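Local coordinates for protein beta-glucoside kinase (Listeria monocytogenes, PDB 4HTL) that phosphorylates cellobiose at the expense of ATP, giving cellobiose-6'-phosphate, and may also regulate transcription of the cellobiose-PTS operon, at residues F9-T14 with V62-Y67. Residues are numbered along the deposited sequence; the frame is centred on the assembly and turned at random.
Sequences FDIGGT and VSAPGY
S63, paired with D10 across the parallel strands, bonds through its backbone to the residues before and after D10: S63 N gives its hydrogen to F9 O at 2.7 Å, and S63 O accepts from I11 N at 2.9 Å. Both bonds are nearly straight; the axes of the short strand segments lie 5° apart. F9 O is also met by the CA-H of V62, with V62 CA 3.4 Å from that oxygen.

A third bond joins side chains on the D10 and S63 face of the sheet. S63 OG donates to D10 OD1 at 2.9 Å, coming from above the carboxylate plane, 43° out of it. D10 extends CG opposite its backbone N (chi1 178°), and the carboxylate then turns its OD1 across to the serine hydroxyl; helix 106-117 packs on S63 through D106 and C109.

Strand 6-11 is the middle strand of a five-stranded mixed sheet, with 59-64 beside it, in the actin-like ATPase fold of the ROK family kinases. It runs on into the loop G12-T14, which together with F9, D10 and I11 probably forms part of the ATP site, as in relatives.

Apolar contacts occupy the other face and the strand ends. I11 reaches across with CD1, which touches V62 CG1 and A64 CB, both at 4.1 Å, while its CG2 branch lies 3.7 Å from P65 CD, the two side chains crossing at roughly a right angle. F9 meets V62 more loosely, CD2 to CG2 at 4.3 Å, obliquely to the ring. M47 of helix 40-52 packs on F9 and I11 alike.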
loop_
_atom_site.group_PDB
_atom_site.type_symbol
_atom_site.label_atom_id
_atom_site.label_comp_id
_atom_site.label_asym_id
_atom_site.label_seq_id
_atom_site.Cartn_x
_atom_site.Cartn_y
_atom_site.Cartn_z
ATOM N N PHE A 9 11.700 16.545 20.150
ATOM C CA PHE A 9 12.715 16.710 19.158
ATOM C C PHE A 9 12.260 16.191 17.812
ATOM O O PHE A 9 11.794 15.072 17.700
ATOM C CB PHE A 9 13.995 15.953 19.538
ATOM C CG PHE A 9 14.618 16.417 20.817
ATOM C CD1 PHE A 9 15.398 17.551 20.825
ATOM C CD2 PHE A 9 14.383 15.754 22.017
ATOM C CE1 PHE A 9 15.954 18.019 22.003
ATOM C CE2 PHE A 9 14.935 16.222 23.205
ATOM C CZ PHE A 9 15.716 17.360 23.198
ATOM N N ASP A 10 12.508 16.985 16.779
ATOM C CA ASP A 10 12.199 16.583 15.418
ATOM C C ASP A 10 13.444 16.722 14.580
ATOM O O ASP A 10 13.879 17.850 14.264
ATOM C CB ASP A 10 11.091 17.461 14.853
ATOM C CG ASP A 10 10.743 17.117 13.413
ATOM O OD1 ASP A 10 10.941 15.951 12.931
ATOM O OD2 ASP A 10 10.243 18.025 12.771
ATOM N N ILE A 11 14.007 15.574 14.228
ATOM C CA ILE A 11 15.258 15.491 13.491
ATOM C C ILE A 11 14.986 15.575 12.005
ATOM O O ILE A 11 14.439 14.630 11.404
ATOM C CB ILE A 11 15.989 14.175 13.812
ATOM C CG1 ILE A 11 16.265 14.087 15.310
ATOM C CG2 ILE A 11 17.295 14.113 13.024
ATOM C CD1 ILE A 11 16.651 12.703 15.812
ATOM N N GLY A 12 15.308 16.732 11.427
ATOM C CA GLY A 12 15.083 17.020 10.004
ATOM C C GLY A 12 16.307 16.779 9.151
ATOM O O GLY A 12 17.339 16.283 9.636
ATOM N N GLY A 13 16.181 17.099 7.864
ATOM C CA GLY A 13 17.281 16.937 6.911
ATOM C C GLY A 13 18.387 17.946 7.133
ATOM O O GLY A 13 19.554 17.616 6.987
ATOM N N THR A 14 18.027 19.172 7.498
ATOM C CA THR A 14 19.032 20.211 7.721
ATOM C C THR A 14 18.931 20.960 9.047
ATOM O O THR A 14 19.832 21.743 9.379
ATOM C CB THR A 14 18.999 21.254 6.590
ATOM O OG1 THR A 14 17.720 21.905 6.581
ATOM C CG2 THR A 14 19.266 20.586 5.231
ATOM N N VAL A 62 10.602 11.965 20.614
ATOM C CA VAL A 62 11.471 12.130 19.448
ATOM C C VAL A 62 10.778 11.700 18.161
ATOM O O VAL A 62 10.138 10.618 18.105
ATOM C CB VAL A 62 12.777 11.306 19.623
ATOM C CG1 VAL A 62 13.704 11.472 18.405
ATOM C CG2 VAL A 62 13.470 11.669 20.947
ATOM N N SER A 63 10.966 12.527 17.118
ATOM C CA SER A 63 10.631 12.202 15.741
ATOM C C SER A 63 11.986 12.057 14.991
ATOM O O SER A 63 12.772 13.010 14.883
ATOM C CB SER A 63 9.759 13.315 15.134
ATOM O OG SER A 63 9.808 13.376 13.730
ATOM N N ALA A 64 12.259 10.870 14.479
ATOM C CA ALA A 64 13.548 10.548 13.904
ATOM C C ALA A 64 13.416 9.959 12.514
ATOM O O ALA A 64 12.504 9.160 12.265
ATOM C CB ALA A 64 14.277 9.544 14.817
ATOM N N PRO A 65 14.371 10.277 11.614
ATOM C CA PRO A 65 14.337 9.569 10.328
ATOM C C PRO A 65 14.710 8.111 10.430
ATOM O O PRO A 65 15.294 7.659 11.426
ATOM C CB PRO A 65 15.290 10.366 9.432
ATOM C CG PRO A 65 16.215 11.039 10.381
ATOM C CD PRO A 65 15.471 11.252 11.678
ATOM N N GLY A 66 14.259 7.354 9.438
ATOM C CA GLY A 66 14.668 5.970 9.307
ATOM C C GLY A 66 13.616 5.029 9.903
ATOM O O GLY A 66 12.416 5.358 9.907
ATOM N N TYR A 67 14.073 3.877 10.422
ATOM C CA TYR A 67 13.200 2.816 10.857
ATOM C C TYR A 67 13.407 2.653 12.342
ATOM O O TYR A 67 14.551 2.434 12.808
ATOM C CB TYR A 67 13.526 1.522 10.080
ATOM C CG TYR A 67 13.519 1.672 8.567
ATOM C CD1 TYR A 67 12.567 2.454 7.920
ATOM C CD2 TYR A 67 14.408 0.948 7.776
ATOM C CE1 TYR A 67 12.563 2.566 6.537
ATOM C CE2 TYR A 67 14.425 1.069 6.409
ATOM C CZ TYR A 67 13.479 1.852 5.789
ATOM O OH TYR A 67 13.473 1.981 4.417
#